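Local coordinates for type IV pilus biogenesis protein PilB (PDB 7B7P) that serves as a minor, bimodular type IV pilin with a von Willebrand factor A-like module and has a direct role in adhesion, at residues 107-112 with 127-132; 277-282 with 360-365. All coordinates share one frame; numbering follows the deposited sequence.

From the N terminus the chain runs through helix 9-27 into the sheets of what is probably the pilin module, and there contact 1 closes a short loop: 14 residues separate 107-112 from 127-132, and the pairing makes a beta hairpin packed against helix 9-27. Contact 2 opens only after contact 1 has closed, so the two are in series and neither nest nor cross. Its loop is much longer, 77 residues with both helix and strand in it, and it sets strand 276-283 parallel to strand 364-370 in the von Willebrand factor A-like module. The contacts thus belong to different sheets, and the centres of contact 1 and contact 2, about 37 Å apart, are consistent with separate modules.

Contact 1. Residues 107-112 with 127-132; sequences ISYNLT and AISALN
Ile-107 and Ser-129 form an antiparallel hydrogen-bonded pair, and so do Tyr-109 and Ala-127, with the non-hydrogen-bonded pair Ser-108 and Ile-128 between them. The strand axes approach to 4.7 Å and run 141° apart, a marked twist. Four backbone bonds join the edges; in the tightest, Ser-129 N reaches Ile-107 O at 2.8 Å, whereas Ile-107 N meets Ser-129 O at 3.0 Å. Ile-107, Tyr-109, Ala-127 and Ser-129 share one face. There the CG2 branch of Ile-107 touches Leu-131 CD2 at 3.7 Å, the two side chains crossing at about a right angle. Tyr-109 CG stands anti to the carbonyl carbon (chi1 -54°), and the ring runs beside the neighbouring strand until CE2 meets Ser-129 CB at 3.8 Å. On the other face Ile-128 bends CD1 back to Ser-108 CB, also at 3.7 Å. Tyr-109 OH and Ser-129 OG both hydrogen-bond to Asp-24 OD1 of helix 9-27, while Met-20 and Val-27 touch the tyrosine. One carboxylate oxygen thus links both strands to the helix, consistent with a fixed ring direction and with a hairpin anchored by polar as well as apolar contacts.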
ATOM      1  N   ILE A 107      10.513 -21.297  -8.447  1.00 72.22           N
ATOM      2  CA  ILE A 107      11.630 -21.037  -7.555  1.00 70.61           C
ATOM      3  C   ILE A 107      12.845 -21.796  -8.073  1.00 72.91           C
ATOM      4  O   ILE A 107      12.727 -22.880  -8.657  1.00 71.28           O
ATOM      5  CB  ILE A 107      11.298 -21.438  -6.107  1.00 73.11           C
ATOM      6  CG1 ILE A 107      12.384 -20.967  -5.149  1.00 70.80           C
ATOM      7  CG2 ILE A 107      11.129 -22.943  -5.979  1.00 72.05           C
ATOM      8  CD1 ILE A 107      12.069 -21.304  -3.710  1.00 73.42           C
ATOM      9  N   SER A 108      14.022 -21.213  -7.881  1.00 69.36           N
ATOM     10  CA  SER A 108      15.258 -21.882  -8.242  1.00 71.13           C
ATOM     11  C   SER A 108      16.085 -22.119  -6.987  1.00 73.69           C
ATOM     12  O   SER A 108      16.156 -21.264  -6.095  1.00 74.42           O
ATOM     13  CB  SER A 108      16.043 -21.093  -9.292  1.00 68.87           C
ATOM     14  OG  SER A 108      17.072 -20.330  -8.717  1.00 82.94           O
ATOM     15  N   TYR A 109      16.658 -23.308  -6.906  1.00 74.96           N
ATOM     16  CA  TYR A 109      17.542 -23.694  -5.824  1.00 73.21           C
ATOM     17  C   TYR A 109      18.964 -23.803  -6.347  1.00 76.39           C
ATOM     18  O   TYR A 109      19.191 -24.240  -7.481  1.00 80.08           O
ATOM     19  CB  TYR A 109      17.139 -25.032  -5.227  1.00 68.67           C
ATOM     20  CG  TYR A 109      15.723 -25.149  -4.764  1.00 73.68           C
ATOM     21  CD1 TYR A 109      15.223 -24.329  -3.758  1.00 72.17           C
ATOM     22  CD2 TYR A 109      14.892 -26.126  -5.296  1.00 71.73           C
ATOM     23  CE1 TYR A 109      13.917 -24.468  -3.309  1.00 68.58           C
ATOM     24  CE2 TYR A 109      13.593 -26.278  -4.860  1.00 73.45           C
ATOM     25  CZ  TYR A 109      13.106 -25.448  -3.863  1.00 76.51           C
ATOM     26  OH  TYR A 109      11.803 -25.600  -3.446  1.00 73.91           O
ATOM     27  N   ASN A 110      19.912 -23.404  -5.511  1.00 77.44           N
ATOM     28  CA  ASN A 110      21.331 -23.597  -5.753  1.00 80.25           C
ATOM     29  C   ASN A 110      21.908 -24.262  -4.511  1.00 81.01           C
ATOM     30  O   ASN A 110      21.607 -23.842  -3.390  1.00 83.03           O
ATOM     31  CB  ASN A 110      22.026 -22.264  -6.048  1.00 80.79           C
ATOM     32  CG  ASN A 110      23.476 -22.443  -6.443  1.00 88.70           C
ATOM     33  OD1 ASN A 110      24.279 -22.985  -5.677  1.00 92.84           O
ATOM     34  ND2 ASN A 110      23.824 -21.989  -7.644  1.00 90.93           N
ATOM     35  N   LEU A 111      22.701 -25.316  -4.702  1.00 76.57           N
ATOM     36  CA  LEU A 111      23.280 -26.025  -3.560  1.00 83.61           C
ATOM     37  C   LEU A 111      24.611 -26.619  -4.022  1.00 88.34           C
ATOM     38  O   LEU A 111      24.658 -27.736  -4.542  1.00 92.20           O
ATOM     39  CB  LEU A 111      22.341 -27.091  -3.014  1.00 78.95           C
ATOM     40  CG  LEU A 111      22.883 -27.848  -1.798  1.00 84.82           C
ATOM     41  CD1 LEU A 111      23.454 -26.875  -0.761  1.00 87.24           C
ATOM     42  CD2 LEU A 111      21.821 -28.731  -1.184  1.00 82.75           C
ATOM     43  N   THR A 112      25.686 -25.857  -3.827  1.00 86.97           N
ATOM     44  CA  THR A 112      26.996 -26.305  -4.279  1.00 95.06           C
ATOM     45  C   THR A 112      28.020 -26.331  -3.144  1.00100.87           C
ATOM     46  O   THR A 112      27.659 -26.389  -1.962  1.00101.27           O
ATOM     47  CB  THR A 112      27.511 -25.435  -5.439  1.00 94.53           C
ATOM     48  OG1 THR A 112      27.428 -24.041  -5.106  1.00 92.54           O
ATOM     49  CG2 THR A 112      26.711 -25.706  -6.710  1.00 94.38           C
ATOM     50  N   ALA A 127      18.324 -25.487 -10.012  1.00 74.91           N
ATOM     51  CA  ALA A 127      17.223 -26.403 -10.268  1.00 73.00           C
ATOM     52  C   ALA A 127      15.912 -25.654 -10.082  1.00 68.81           C
ATOM     53  O   ALA A 127      15.684 -25.055  -9.031  1.00 69.04           O
ATOM     54  CB  ALA A 127      17.287 -27.622  -9.339  1.00 69.33           C
ATOM     55  N   ILE A 128      15.070 -25.678 -11.104  1.00 68.40           N
ATOM     56  CA  ILE A 128      13.778 -25.008 -11.079  1.00 68.22           C
ATOM     57  C   ILE A 128      12.743 -25.952 -10.486  1.00 67.24           C
ATOM     58  O   ILE A 128      12.613 -27.101 -10.926  1.00 71.99           O
ATOM     59  CB  ILE A 128      13.362 -24.575 -12.493  1.00 70.52           C
ATOM     60  CG1 ILE A 128      14.177 -23.370 -12.946  1.00 71.87           C
ATOM     61  CG2 ILE A 128      11.851 -24.281 -12.551  1.00 68.91           C
ATOM     62  CD1 ILE A 128      13.961 -22.135 -12.114  1.00 73.26           C
ATOM     63  N   SER A 129      12.002 -25.474  -9.494  1.00 68.42           N
ATOM     64  CA  SER A 129      10.816 -26.157  -9.001  1.00 70.35           C
ATOM     65  C   SER A 129       9.633 -25.186  -9.035  1.00 72.86           C
ATOM     66  O   SER A 129       9.759 -24.015  -9.406  1.00 75.56           O
ATOM     67  CB  SER A 129      11.045 -26.718  -7.590  1.00 70.97           C
ATOM     68  OG  SER A 129       9.886 -27.396  -7.120  1.00 77.10           O
ATOM     69  N   ALA A 130       8.463 -25.672  -8.664  1.00 73.35           N
ATOM     70  CA  ALA A 130       7.272 -24.844  -8.640  1.00 71.18           C
ATOM     71  C   ALA A 130       6.690 -24.877  -7.240  1.00 72.79           C
ATOM     72  O   ALA A 130       6.783 -25.891  -6.549  1.00 75.12           O
ATOM     73  CB  ALA A 130       6.236 -25.325  -9.670  1.00 71.42           C
ATOM     74  N   LEU A 131       6.095 -23.761  -6.828  1.00 76.86           N
ATOM     75  CA  LEU A 131       5.464 -23.637  -5.519  1.00 74.83           C
ATOM     76  C   LEU A 131       3.960 -23.816  -5.629  1.00 75.08           C
ATOM     77  O   LEU A 131       3.376 -23.699  -6.708  1.00 81.13           O
ATOM     78  CB  LEU A 131       5.771 -22.278  -4.888  1.00 76.01           C
ATOM     79  CG  LEU A 131       7.223 -21.828  -5.004  1.00 71.08           C
ATOM     80  CD1 LEU A 131       7.315 -20.344  -4.836  1.00 70.63           C
ATOM     81  CD2 LEU A 131       8.062 -22.553  -3.976  1.00 70.23           C
ATOM     82  N   ASN A 132       3.329 -24.091  -4.491  1.00 78.46           N
ATOM     83  CA  ASN A 132       1.879 -24.255  -4.442  1.00 85.60           C
ATOM     84  C   ASN A 132       1.145 -23.055  -3.847  1.00 84.68           C
ATOM     85  O   ASN A 132      -0.087 -23.084  -3.767  1.00 91.03           O
ATOM     86  CB  ASN A 132       1.519 -25.523  -3.661  1.00 87.30           C
ATOM     87  CG  ASN A 132       2.076 -26.773  -4.306  1.00 88.57           C
ATOM     88  OD1 ASN A 132       1.742 -27.094  -5.450  1.00 85.93           O
ATOM     89  ND2 ASN A 132       2.959 -27.468  -3.587  1.00 86.79           N
TER

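Contact 2. Residues 277-282 with 360-365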
ATOM      1  N   LYS A 277      -2.094   2.183   8.115  1.00 69.26           N
ATOM      2  CA  LYS A 277      -3.037   3.275   7.886  1.00 67.79           C
ATOM      3  C   LYS A 277      -2.876   3.842   6.483  1.00 62.92           C
ATOM      4  O   LYS A 277      -1.755   4.059   6.014  1.00 65.78           O
ATOM      5  CB  LYS A 277      -2.852   4.399   8.923  1.00 68.05           C
ATOM      6  CG  LYS A 277      -3.032   3.957  10.368  1.00 67.66           C
ATOM      7  CD  LYS A 277      -2.732   5.120  11.319  1.00 70.71           C
ATOM      8  CE  LYS A 277      -2.615   4.640  12.759  1.00 67.38           C
ATOM      9  NZ  LYS A 277      -3.240   5.579  13.690  1.00 69.20           N
ATOM     10  N   TYR A 278      -4.003   4.142   5.849  1.00 57.31           N
ATOM     11  CA  TYR A 278      -4.017   4.481   4.434  1.00 64.00           C
ATOM     12  C   TYR A 278      -4.971   5.629   4.154  1.00 61.34           C
ATOM     13  O   TYR A 278      -6.083   5.664   4.685  1.00 62.47           O
ATOM     14  CB  TYR A 278      -4.439   3.267   3.589  1.00 64.87           C
ATOM     15  CG  TYR A 278      -3.450   2.127   3.647  1.00 67.95           C
ATOM     16  CD1 TYR A 278      -2.282   2.155   2.892  1.00 64.73           C
ATOM     17  CD2 TYR A 278      -3.680   1.026   4.461  1.00 65.98           C
ATOM     18  CE1 TYR A 278      -1.390   1.125   2.932  1.00 66.61           C
ATOM     19  CE2 TYR A 278      -2.785  -0.010   4.513  1.00 70.49           C
ATOM     20  CZ  TYR A 278      -1.641   0.042   3.751  1.00 71.98           C
ATOM     21  OH  TYR A 278      -0.747  -0.996   3.815  1.00 74.97           O
ATOM     22  N   ILE A 279      -4.547   6.538   3.277  1.00 60.76           N
ATOM     23  CA  ILE A 279      -5.436   7.500   2.633  1.00 59.05           C
ATOM     24  C   ILE A 279      -5.600   7.119   1.163  1.00 57.61           C
ATOM     25  O   ILE A 279      -4.615   6.862   0.463  1.00 59.00           O
ATOM     26  CB  ILE A 279      -4.899   8.935   2.760  1.00 58.46           C
ATOM     27  CG1 ILE A 279      -4.831   9.347   4.231  1.00 58.74           C
ATOM     28  CG2 ILE A 279      -5.746   9.902   1.917  1.00 53.77           C
ATOM     29  CD1 ILE A 279      -6.118   9.950   4.763  1.00 55.75           C
ATOM     30  N   VAL A 280      -6.834   7.104   0.689  1.00 56.88           N
ATOM     31  CA  VAL A 280      -7.121   6.979  -0.734  1.00 58.74           C
ATOM     32  C   VAL A 280      -7.843   8.244  -1.120  1.00 57.09           C
ATOM     33  O   VAL A 280      -8.998   8.452  -0.737  1.00 59.93           O
ATOM     34  CB  VAL A 280      -7.958   5.735  -1.072  1.00 59.58           C
ATOM     35  CG1 VAL A 280      -8.380   5.761  -2.536  1.00 57.51           C
ATOM     36  CG2 VAL A 280      -7.153   4.502  -0.760  1.00 55.68           C
ATOM     37  N   LEU A 281      -7.159   9.102  -1.850  1.00 56.23           N
ATOM     38  CA  LEU A 281      -7.674  10.416  -2.180  1.00 59.07           C
ATOM     39  C   LEU A 281      -8.009  10.433  -3.659  1.00 57.64           C
ATOM     40  O   LEU A 281      -7.155  10.123  -4.485  1.00 55.75           O
ATOM     41  CB  LEU A 281      -6.642  11.493  -1.845  1.00 58.91           C
ATOM     42  CG  LEU A 281      -7.204  12.909  -1.901  1.00 57.92           C
ATOM     43  CD1 LEU A 281      -6.477  13.781  -0.900  1.00 61.46           C
ATOM     44  CD2 LEU A 281      -7.043  13.464  -3.288  1.00 58.40           C
ATOM     45  N   LEU A 282      -9.235  10.816  -3.986  1.00 58.42           N
ATOM     46  CA  LEU A 282      -9.701  10.874  -5.362  1.00 60.09           C
ATOM     47  C   LEU A 282     -10.054  12.313  -5.698  1.00 55.08           C
ATOM     48  O   LEU A 282     -10.825  12.935  -4.976  1.00 58.71           O
ATOM     49  CB  LEU A 282     -10.920   9.965  -5.572  1.00 60.37           C
ATOM     50  CG  LEU A 282     -11.304   9.893  -7.046  1.00 63.79           C
ATOM     51  CD1 LEU A 282     -11.696   8.455  -7.458  1.00 64.11           C
ATOM     52  CD2 LEU A 282     -12.416  10.876  -7.355  1.00 60.56           C
ATOM     53  N   LEU A 360       1.854  11.397  10.474  1.00 62.48           N
ATOM     54  CA  LEU A 360       2.906  10.631  11.143  1.00 70.27           C
ATOM     55  C   LEU A 360       2.640   9.125  11.107  1.00 68.70           C
ATOM     56  O   LEU A 360       3.541   8.333  10.811  1.00 78.23           O
ATOM     57  CB  LEU A 360       3.074  11.100  12.588  1.00 66.75           C
ATOM     58  CG  LEU A 360       4.170  10.331  13.325  1.00 69.94           C
ATOM     59  CD1 LEU A 360       5.526  10.550  12.679  1.00 67.75           C
ATOM     60  CD2 LEU A 360       4.207  10.688  14.818  1.00 75.70           C
ATOM     61  N   GLY A 361       1.437   8.698  11.412  1.00 64.88           N
ATOM     62  CA  GLY A 361       1.389   7.245  11.430  1.00 73.01           C
ATOM     63  C   GLY A 361       1.112   6.545  10.110  1.00 73.44           C
ATOM     64  O   GLY A 361       0.879   5.330  10.096  1.00 72.86           O
ATOM     65  N   ILE A 362       1.111   7.261   8.989  1.00 70.76           N
ATOM     66  CA  ILE A 362       0.390   6.806   7.808  1.00 64.77           C
ATOM     67  C   ILE A 362       1.333   6.041   6.883  1.00 66.55           C
ATOM     68  O   ILE A 362       2.453   6.485   6.600  1.00 62.85           O
ATOM     69  CB  ILE A 362      -0.280   7.993   7.102  1.00 67.61           C
ATOM     70  CG1 ILE A 362      -1.458   8.457   7.956  1.00 66.70           C
ATOM     71  CG2 ILE A 362      -0.779   7.615   5.709  1.00 59.63           C
ATOM     72  CD1 ILE A 362      -2.002   9.761   7.532  1.00 62.87           C
ATOM     73  N   LYS A 363       0.887   4.866   6.446  1.00 63.85           N
ATOM     74  CA  LYS A 363       1.734   4.013   5.619  1.00 66.96           C
ATOM     75  C   LYS A 363       1.859   4.557   4.199  1.00 62.32           C
ATOM     76  O   LYS A 363       2.964   4.664   3.666  1.00 67.55           O
ATOM     77  CB  LYS A 363       1.170   2.590   5.602  1.00 69.91           C
ATOM     78  CG  LYS A 363       1.829   1.672   4.603  1.00 70.65           C
ATOM     79  CD  LYS A 363       3.262   1.394   4.985  1.00 70.97           C
ATOM     80  CE  LYS A 363       3.711   0.038   4.428  1.00 72.24           C
ATOM     81  NZ  LYS A 363       5.150   0.058   4.087  1.00 67.63           N
ATOM     82  N   ARG A 364       0.744   4.921   3.572  1.00 62.90           N
ATOM     83  CA  ARG A 364       0.817   5.373   2.185  1.00 63.01           C
ATOM     84  C   ARG A 364      -0.397   6.236   1.884  1.00 63.09           C
ATOM     85  O   ARG A 364      -1.491   5.992   2.406  1.00 60.29           O
ATOM     86  CB  ARG A 364       0.887   4.178   1.206  1.00 64.45           C
ATOM     87  CG  ARG A 364       0.740   4.507  -0.308  1.00 60.63           C
ATOM     88  CD  ARG A 364       0.852   3.244  -1.204  1.00 63.28           C
ATOM     89  NE  ARG A 364       1.983   2.426  -0.769  1.00 75.37           N
ATOM     90  CZ  ARG A 364       1.860   1.250  -0.168  1.00 71.27           C
ATOM     91  NH1 ARG A 364       0.657   0.744   0.044  1.00 70.56           N
ATOM     92  NH2 ARG A 364       2.933   0.594   0.234  1.00 73.07           N
ATOM     93  N   VAL A 365      -0.186   7.260   1.056  1.00 57.33           N
ATOM     94  CA  VAL A 365      -1.274   8.023   0.453  1.00 57.62           C
ATOM     95  C   VAL A 365      -1.341   7.673  -1.030  1.00 61.63           C
ATOM     96  O   VAL A 365      -0.389   7.920  -1.781  1.00 60.62           O
ATOM     97  CB  VAL A 365      -1.102   9.539   0.641  1.00 55.22           C
ATOM     98  CG1 VAL A 365      -2.280  10.280  -0.024  1.00 51.04           C
ATOM     99  CG2 VAL A 365      -0.961   9.901   2.140  1.00 50.29           C
TER
HETATM  100  O   HOH W   1       0.694   2.924   8.916  1.00 63.44           O
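The phenol ring of Tyr-278 and the guanidinium of Arg-364 extend alongside each other in the same direction, their planes tilted by 31°. NH1 of Arg-364 comes to the rim of the phenol ring, 3.6 Å from Tyr-278 CE1. Lys-363 CG approaches the same CE1 obliquely at 3.7 Å. Arg-364 extends with CG anti to its N (chi1 171°) and then bends at chi3 (-45°), which brings NH1 back to the ring. Asp-419 OD2 accepts a hydrogen bond from Tyr-278 OH and pairs with NH1, and Glu-393 takes NH2; two carboxylates probably hold the guanidinium's rotation. Tyr-278 with Arg-364 and Ile-279 with Val-365 are parallel bridges, with Ile-279 N bonded to Arg-364 O at 3.2 Å. A further backbone bond joins Lys-363 N to Lys-277 O at 2.8 Å. A water bridges Lys-277 N and Gly-361 O, donating to the latter at 2.7 Å. On the opposite face Ile-279 CG2 meets Val-365 CG1 at 4.0 Å. That apolar face packs on helix 258-270 through Leu-262, Met-266 and Leu-269, the Tyr-278 face meets helix 402-424, and strand 162-169 flanks strand 276-283: three alpha/beta layers, as in von Willebrand factor A domains.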